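Local structure of topoisomerase I-like protein (Leishmania donovani, 2B9S) at residues D[22-27]-D[186-192]; D[29-33]-D[154-158]; D[305-311]-D[355-361]. The protein probably relaxes supercoiled DNA by nicking one strand and resealing it, as the large subunit of a heterodimeric type IB topoisomerase. One frame throughout, in Å; residues are numbered along the deposited sequence.

In the fold
From the N terminus, interaction 1 ties residues 22-27, with strand 25-26, to residues 186-192 at the end of strand 185-187, closing a long loop within the DNA-binding fragment. Interaction 2 lies wholly within that loop: residues 29-33, just downstream, meet residues 154-158, so the two contacts nest, and they touch where I186 CD1 packs on G29 CA. Interaction 1 joins strand 25-26 to the sheet of strand 185-187; interaction 2 joins the loop after strand 25-26 to the loop after strand 148-151. Interaction 3 follows in series within the catalytic core, where residues 305-311 and 355-361 close a shorter loop; its centre is about 47 Å from that of interaction 1.

Interaction 1 of 3, residues D[22-27]-D[186-192]; sequences WETLAH and INIGETA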
# COMPACT_ATOMS: atom_id res chain seq x y z
N TRP D 22 4.72 -15.66 -18.00
CA TRP D 22 3.59 -16.15 -18.81
C TRP D 22 4.03 -16.52 -20.25
O TRP D 22 5.09 -16.08 -20.71
CB TRP D 22 2.42 -15.15 -18.86
CG TRP D 22 2.80 -13.72 -19.28
CD1 TRP D 22 3.20 -12.69 -18.45
CD2 TRP D 22 2.80 -13.17 -20.61
NE1 TRP D 22 3.44 -11.57 -19.17
CE2 TRP D 22 3.22 -11.82 -20.50
CE3 TRP D 22 2.50 -13.69 -21.88
CZ2 TRP D 22 3.33 -10.97 -21.63
CZ3 TRP D 22 2.61 -12.84 -22.99
CH2 TRP D 22 3.03 -11.50 -22.86
N GLU D 23 3.21 -17.32 -20.92
CA GLU D 23 3.44 -17.72 -22.32
C GLU D 23 2.47 -16.99 -23.22
O GLU D 23 2.82 -16.55 -24.32
CB GLU D 23 3.29 -19.23 -22.50
CG GLU D 23 4.44 -20.02 -21.88
CD GLU D 23 5.81 -19.59 -22.43
OE1 GLU D 23 5.89 -19.22 -23.63
OE2 GLU D 23 6.80 -19.63 -21.65
N THR D 24 1.25 -16.86 -22.74
CA THR D 24 0.23 -16.12 -23.46
C THR D 24 -0.52 -15.17 -22.51
O THR D 24 -0.78 -15.50 -21.35
CB THR D 24 -0.80 -17.05 -24.16
OG1 THR D 24 -1.42 -17.90 -23.20
CG2 THR D 24 -0.14 -17.89 -25.26
N LEU D 25 -0.87 -14.02 -23.05
CA LEU D 25 -1.64 -13.03 -22.32
C LEU D 25 -2.58 -12.27 -23.25
O LEU D 25 -2.15 -11.65 -24.20
CB LEU D 25 -0.68 -12.08 -21.57
CG LEU D 25 -1.23 -11.00 -20.63
CD1 LEU D 25 -2.23 -11.56 -19.61
CD2 LEU D 25 -0.05 -10.29 -19.97
N ALA D 26 -3.86 -12.33 -22.93
CA ALA D 26 -4.90 -11.63 -23.65
C ALA D 26 -5.76 -10.81 -22.69
O ALA D 26 -6.17 -11.30 -21.64
CB ALA D 26 -5.77 -12.62 -24.44
N HIS D 27 -6.06 -9.57 -23.06
CA HIS D 27 -6.91 -8.70 -22.24
C HIS D 27 -7.43 -7.57 -23.09
O HIS D 27 -6.94 -7.33 -24.19
CB HIS D 27 -6.16 -8.18 -20.99
CG HIS D 27 -4.98 -7.31 -21.31
ND1 HIS D 27 -5.08 -5.94 -21.51
CD2 HIS D 27 -3.67 -7.61 -21.47
CE1 HIS D 27 -3.89 -5.45 -21.79
NE2 HIS D 27 -3.01 -6.44 -21.77
N ILE D 186 0.63 -0.52 -23.05
CA ILE D 186 -0.06 -1.80 -22.98
C ILE D 186 0.97 -2.93 -23.01
O ILE D 186 1.88 -2.95 -23.84
CB ILE D 186 -1.10 -1.93 -24.13
CG1 ILE D 186 -2.25 -0.92 -23.94
CG2 ILE D 186 -1.60 -3.36 -24.27
CD1 ILE D 186 -3.35 -1.31 -22.94
N ASN D 187 0.85 -3.85 -22.05
CA ASN D 187 1.66 -5.07 -22.06
C ASN D 187 0.74 -6.25 -22.32
O ASN D 187 -0.19 -6.51 -21.54
CB ASN D 187 2.41 -5.28 -20.74
CG ASN D 187 3.46 -6.37 -20.84
OD1 ASN D 187 4.35 -6.29 -21.67
ND2 ASN D 187 3.37 -7.38 -19.99
N ILE D 188 1.02 -6.97 -23.41
CA ILE D 188 0.16 -8.04 -23.91
C ILE D 188 0.97 -9.09 -24.71
O ILE D 188 2.14 -8.85 -25.04
CB ILE D 188 -0.99 -7.42 -24.76
CG1 ILE D 188 -2.22 -8.34 -24.80
CG2 ILE D 188 -0.47 -6.91 -26.12
CD1 ILE D 188 -3.46 -7.69 -25.30
N GLY D 189 0.38 -10.25 -25.00
CA GLY D 189 1.05 -11.28 -25.82
C GLY D 189 1.21 -10.89 -27.27
O GLY D 189 0.34 -10.24 -27.84
N GLU D 190 2.33 -11.28 -27.88
CA GLU D 190 2.62 -11.03 -29.31
C GLU D 190 1.49 -11.42 -30.27
O GLU D 190 1.31 -10.80 -31.31
CB GLU D 190 3.87 -11.80 -29.77
CG GLU D 190 5.04 -11.85 -28.83
CD GLU D 190 4.89 -12.92 -27.78
OE1 GLU D 190 5.25 -14.11 -28.02
OE2 GLU D 190 4.39 -12.57 -26.70
N THR D 191 0.76 -12.49 -29.95
CA THR D 191 -0.24 -13.04 -30.85
C THR D 191 -1.66 -12.65 -30.43
O THR D 191 -2.62 -13.06 -31.08
CB THR D 191 -0.16 -14.61 -30.95
OG1 THR D 191 -0.54 -15.21 -29.70
CG2 THR D 191 1.23 -15.07 -31.32
N ALA D 192 -1.79 -11.87 -29.36
CA ALA D 192 -3.12 -11.49 -28.86
C ALA D 192 -3.73 -10.36 -29.69
O ALA D 192 -3.02 -9.60 -30.36
CB ALA D 192 -3.07 -11.10 -27.39
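H27 reaches across to the backbone of N187: its NE2 gives a hydrogen bond of 2.8 Å to N187 O. The oxygen lies close to the imidazole plane, but the donor stands above the carbonyl plane, 42° out of it. With H27 ND1 engaged by G29 N, both ring nitrogens have a partner, which fixes the rotation of the ring. A second bond, from G189 N to L25 O at 3.0 Å, joins the main chains where they run nearest. I188 packs beside both bonds: its CD1 sits over one face of the H27 ring, a CH-pi contact 4.0 Å from the centroid, while its CG1 lies 3.4 Å from L25 O. The CB of A192, brought round by the type I turn G189-A192, also packs against L25 O at 3.4 Å.

The indole of W22 is swung over by a chi1 of 53°, which sets CG between the backbone N and carbonyl carbon. Its CH2 then lies 3.6 Å from G189 CA; glycine, with no side chain toward L25 O and the W22 ring, lets the backbones come this close. The ring edge faces I188 O and N187 ND2. The N187 amide is held by D209, Q207 and W214, and W22 stacks on H210. The contact thus bridges two sheets, strand 25-26 pairing with 142-145 and strand 185-187 lying between 205-207 and 216-219.

Interaction 2 of 3, residues D[29-33]-D[154-158]; sequences GVLFP and NFRVE. With nucleotides of chain C.
A single parallel beta bridge between two loops of the DNA-binding fragment, L31 opposite R156, brings residues 29-33 against residues 154-158. L31 supplies both polar groups on its side: its N donates to F155 O at 2.8 Å, and its O accepts from V157 N at 2.9 Å. The same carbonyl oxygen receives a CA-H...O contact from R156 CA, 3.4 Å away, so two neighbouring residues converge on it. G29, with its positive phi of 79°, leads the chain into this pairing.

V157 points toward the opposite segment and is the apolar centre of the contact. With CG1 anti to the backbone N (chi1 180°), its CG2 branch is turned to V30, 3.7 Å from V30 CB, and also approaches the F32 ring. P33 crosses the valine at about a right angle, its CD 4.0 Å from V157 CB; having no N-H, the proline ends the parallel pairing here and sets CD 3.4 Å from V157 O. Both segments are loops that follow strands, 25-26 and 148-151, the two outer and mutually parallel strands of one three-stranded sheet, so the bridge draws their continuations together beyond the sheet.

On another side, L31 and R156 run alongside each other in the same direction, with L31 CD2 3.5 Å from R156 NH1, while the F155 ring presents its edge to L31 CB. Helix 125-137 covers this group through E136 and A137. E158 leaves the pairing toward the bound DNA: its OE2 packs 3.4 Å from C2' of DT12 of chain C. Salt bridges to K176 and K227 hold its carboxylate, and these lysines would be expected to offset its negative charge so near the DNA backbone.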
# COMPACT_ATOMS: atom_id res chain seq x y z
N GLY D 29 -7.58 -4.20 -22.21
CA GLY D 29 -7.09 -2.88 -21.82
C GLY D 29 -7.81 -2.31 -20.61
O GLY D 29 -8.16 -3.03 -19.68
N VAL D 30 -8.07 -1.01 -20.66
CA VAL D 30 -8.48 -0.26 -19.47
C VAL D 30 -9.79 0.49 -19.66
O VAL D 30 -10.13 0.88 -20.77
CB VAL D 30 -7.37 0.73 -19.04
CG1 VAL D 30 -6.12 -0.06 -18.57
CG2 VAL D 30 -7.01 1.70 -20.17
N LEU D 31 -10.52 0.69 -18.56
CA LEU D 31 -11.74 1.50 -18.58
C LEU D 31 -11.42 2.94 -18.15
O LEU D 31 -11.04 3.19 -17.00
CB LEU D 31 -12.85 0.85 -17.73
CG LEU D 31 -14.26 1.50 -17.66
CD1 LEU D 31 -14.86 1.79 -19.03
CD2 LEU D 31 -15.25 0.68 -16.83
N PHE D 32 -11.56 3.87 -19.09
CA PHE D 32 -11.33 5.29 -18.88
C PHE D 32 -12.57 5.92 -18.24
O PHE D 32 -13.69 5.66 -18.70
CB PHE D 32 -11.10 6.00 -20.22
CG PHE D 32 -9.79 5.67 -20.87
CD1 PHE D 32 -8.63 6.36 -20.51
CD2 PHE D 32 -9.72 4.70 -21.86
CE1 PHE D 32 -7.41 6.06 -21.12
CE2 PHE D 32 -8.50 4.40 -22.47
CZ PHE D 32 -7.35 5.08 -22.10
N PRO D 33 -12.40 6.75 -17.19
CA PRO D 33 -13.57 7.45 -16.62
C PRO D 33 -14.25 8.34 -17.66
O PRO D 33 -13.62 8.71 -18.66
CB PRO D 33 -12.95 8.30 -15.48
CG PRO D 33 -11.50 8.35 -15.76
CD PRO D 33 -11.15 7.09 -16.46
N ASN D 154 -7.31 -3.48 -10.99
CA ASN D 154 -7.54 -2.03 -11.11
C ASN D 154 -7.61 -1.56 -12.58
O ASN D 154 -6.87 -0.67 -13.00
CB ASN D 154 -6.48 -1.24 -10.31
CG ASN D 154 -5.04 -1.56 -10.74
OD1 ASN D 154 -4.67 -2.74 -10.87
ND2 ASN D 154 -4.24 -0.52 -10.97
N PHE D 155 -8.52 -2.17 -13.35
CA PHE D 155 -8.71 -1.85 -14.78
C PHE D 155 -9.32 -0.45 -15.02
O PHE D 155 -9.22 0.07 -16.13
CB PHE D 155 -9.57 -2.91 -15.46
CG PHE D 155 -10.92 -3.09 -14.83
CD1 PHE D 155 -11.13 -4.10 -13.89
CD2 PHE D 155 -11.98 -2.25 -15.17
CE1 PHE D 155 -12.38 -4.26 -13.30
CE2 PHE D 155 -13.22 -2.39 -14.58
CZ PHE D 155 -13.44 -3.39 -13.65
N ARG D 156 -9.96 0.12 -14.01
CA ARG D 156 -10.48 1.50 -14.12
C ARG D 156 -9.37 2.51 -13.86
O ARG D 156 -8.90 2.64 -12.73
CB ARG D 156 -11.60 1.75 -13.12
CG ARG D 156 -12.87 1.05 -13.43
CD ARG D 156 -13.97 1.55 -12.52
NE ARG D 156 -14.75 0.42 -12.06
CZ ARG D 156 -15.91 0.05 -12.58
NH1 ARG D 156 -16.45 0.76 -13.59
NH2 ARG D 156 -16.54 -1.01 -12.08
N VAL D 157 -8.98 3.23 -14.91
CA VAL D 157 -7.98 4.28 -14.83
C VAL D 157 -8.39 5.33 -13.80
O VAL D 157 -9.56 5.77 -13.77
CB VAL D 157 -7.75 4.95 -16.21
CG1 VAL D 157 -6.70 6.06 -16.12
CG2 VAL D 157 -7.34 3.93 -17.24
N GLU D 158 -7.43 5.72 -12.96
CA GLU D 158 -7.64 6.70 -11.89
C GLU D 158 -8.18 7.97 -12.49
O GLU D 158 -7.57 8.50 -13.44
CB GLU D 158 -6.34 7.00 -11.15
CG GLU D 158 -5.81 5.83 -10.38
CD GLU D 158 -4.52 6.15 -9.63
OE1 GLU D 158 -4.24 7.34 -9.35
OE2 GLU D 158 -3.78 5.20 -9.32
P DT C 12 -8.78 5.87 -7.60
OP1 DT C 12 -9.12 7.24 -8.02
OP2 DT C 12 -8.65 4.79 -8.61
O5' DT C 12 -7.42 5.96 -6.77
C5' DT C 12 -7.21 6.95 -5.72
C4' DT C 12 -5.92 6.61 -5.00
O4' DT C 12 -6.09 5.35 -4.33
C3' DT C 12 -4.65 6.44 -5.84
O3' DT C 12 -3.52 6.97 -5.10
C2' DT C 12 -4.46 4.93 -5.96
C1' DT C 12 -4.92 4.62 -4.54
N1 DT C 12 -4.98 3.18 -4.22
C2 DT C 12 -4.74 2.81 -2.92
O2 DT C 12 -4.54 3.61 -2.02
N3 DT C 12 -4.75 1.45 -2.73
C4 DT C 12 -4.96 0.48 -3.70
O4 DT C 12 -4.94 -0.71 -3.43
C5 DT C 12 -5.19 0.95 -5.03
C7 DT C 12 -5.55 -0.00 -6.13
C6 DT C 12 -5.18 2.25 -5.23

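Interaction 3 of 3, residues D[305-311]-D[355-361]; sequences CCSLRVE and SPGMDIF
L308 O is gripped twice, by I360 N at 3.0 Å and by water 1 at 2.7 Å. That water also donates to C306 O and accepts from F361 N, so it satisfies three backbone groups where the two segments diverge. Further along, V310 N bonds to M358 O and E311 N to P356 O, each at 2.9 Å.

R309 and E311 form a salt bridge along one margin, NE to OE2 at 2.6 Å, with the oxygen near the guanidinium plane. D301 takes R309 NH2 as a second acidic partner. R309 CD lies 3.4 Å from G357 O, and beyond it the bend at chi3 (-71°) turns NE to E311 OE2. D359 is linked to this group less directly: water 2 donates to its OD1 and to S307 O, and accepts weakly from R309 NH1.

L308, V310 and I360 form the apolar side. I360 CD1 packs 3.8 Å from L308 CB, V310 CG2 lies against I360 CG1, and helix 341-351 covers V310 and I360 through T351 and F350. I360 CG2 covers a face of the F361 ring over its centre. The edge of that ring meets C305 O, while C305 SG makes an oblique sulfur-aromatic contact with it. Helix 272-287 and F350 pack on F361 as well.

P356 and G357 occupy the middle of a type I turn, S355-M358, whose carbonyls receive the 3-10 segment beginning at V310. Beside it lies an isolated antiparallel bridge, R309 and D359 being its non-hydrogen-bonded pair, an arrangement that pins two loops of the catalytic core together without building a sheet.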
# COMPACT_ATOMS: atom_id res chain seq x y z
N CYS D 305 13.63 1.66 10.16
CA CYS D 305 14.82 1.33 10.93
C CYS D 305 16.09 2.13 10.54
O CYS D 305 16.61 2.90 11.35
CB CYS D 305 15.06 -0.18 10.88
SG CYS D 305 16.38 -0.65 11.97
N CYS D 306 16.56 1.96 9.30
CA CYS D 306 17.81 2.54 8.83
C CYS D 306 17.80 4.08 8.79
O CYS D 306 18.87 4.69 8.71
CB CYS D 306 18.20 1.97 7.46
SG CYS D 306 18.49 0.15 7.42
N SER D 307 16.61 4.69 8.86
CA SER D 307 16.50 6.15 8.80
C SER D 307 16.10 6.83 10.14
O SER D 307 15.83 8.04 10.19
CB SER D 307 15.59 6.58 7.64
OG SER D 307 14.30 6.03 7.77
N LEU D 308 16.07 6.07 11.23
CA LEU D 308 15.80 6.67 12.55
C LEU D 308 16.83 7.75 12.86
O LEU D 308 18.01 7.61 12.57
CB LEU D 308 15.78 5.63 13.67
CG LEU D 308 14.71 4.53 13.60
CD1 LEU D 308 15.12 3.35 14.49
CD2 LEU D 308 13.29 5.07 13.93
N ARG D 309 16.35 8.85 13.43
CA ARG D 309 17.19 9.99 13.80
C ARG D 309 17.28 10.06 15.33
O ARG D 309 16.47 9.45 16.04
CB ARG D 309 16.63 11.29 13.21
CG ARG D 309 16.58 11.33 11.66
CD ARG D 309 16.21 12.70 11.14
NE ARG D 309 14.81 13.01 11.40
CZ ARG D 309 13.80 12.81 10.54
NH1 ARG D 309 14.03 12.26 9.35
NH2 ARG D 309 12.56 13.12 10.88
N VAL D 310 18.26 10.82 15.82
CA VAL D 310 18.48 11.00 17.25
C VAL D 310 17.19 11.38 18.02
O VAL D 310 16.92 10.83 19.09
CB VAL D 310 19.66 11.98 17.52
CG1 VAL D 310 19.78 12.31 19.02
CG2 VAL D 310 20.96 11.37 16.96
N GLU D 311 16.41 12.29 17.44
CA GLU D 311 15.10 12.68 17.98
C GLU D 311 14.05 11.55 18.15
O GLU D 311 13.04 11.73 18.84
CB GLU D 311 14.50 13.78 17.11
CG GLU D 311 14.25 13.37 15.64
CD GLU D 311 14.02 14.57 14.72
OE1 GLU D 311 13.67 15.66 15.23
OE2 GLU D 311 14.20 14.44 13.48
N SER D 355 23.20 16.15 17.16
CA SER D 355 21.99 16.95 17.27
C SER D 355 20.74 16.10 16.91
O SER D 355 20.86 15.02 16.30
CB SER D 355 22.12 18.25 16.47
OG SER D 355 22.50 17.99 15.14
N PRO D 356 19.54 16.55 17.33
CA PRO D 356 18.31 15.72 17.16
C PRO D 356 17.98 15.29 15.72
O PRO D 356 17.50 14.17 15.50
CB PRO D 356 17.20 16.61 17.74
CG PRO D 356 17.94 17.55 18.73
CD PRO D 356 19.24 17.83 18.01
N GLY D 357 18.26 16.15 14.74
CA GLY D 357 18.00 15.84 13.35
C GLY D 357 19.00 14.96 12.62
O GLY D 357 18.87 14.76 11.42
N MET D 358 20.01 14.44 13.31
CA MET D 358 21.02 13.59 12.66
C MET D 358 20.61 12.12 12.72
O MET D 358 19.89 11.71 13.65
CB MET D 358 22.38 13.81 13.33
CG MET D 358 23.09 15.13 12.93
SD MET D 358 24.63 15.50 13.85
CE MET D 358 25.71 14.18 13.33
N ASP D 359 21.05 11.33 11.72
CA ASP D 359 20.78 9.89 11.67
C ASP D 359 21.55 9.13 12.74
O ASP D 359 22.75 9.37 12.91
CB ASP D 359 21.23 9.24 10.34
CG ASP D 359 20.44 9.70 9.13
OD1 ASP D 359 19.41 10.39 9.26
OD2 ASP D 359 20.90 9.35 8.01
N ILE D 360 20.87 8.18 13.37
CA ILE D 360 21.48 7.20 14.28
C ILE D 360 22.37 6.20 13.54
O ILE D 360 23.51 5.94 13.96
CB ILE D 360 20.39 6.39 15.02
CG1 ILE D 360 19.53 7.31 15.87
CG2 ILE D 360 21.03 5.28 15.87
CD1 ILE D 360 18.27 6.66 16.38
N PHE D 361 21.85 5.64 12.45
CA PHE D 361 22.63 4.70 11.63
C PHE D 361 23.20 5.37 10.38
O PHE D 361 22.93 4.95 9.27
CB PHE D 361 21.82 3.45 11.27
CG PHE D 361 21.20 2.77 12.47
CD1 PHE D 361 22.00 2.24 13.49
CD2 PHE D 361 19.80 2.67 12.59
CE1 PHE D 361 21.43 1.63 14.60
CE2 PHE D 361 19.22 2.05 13.67
CZ PHE D 361 20.03 1.52 14.69
O HOH W 1 19.52 6.26 10.82
O HOH W 2 16.34 9.93 8.39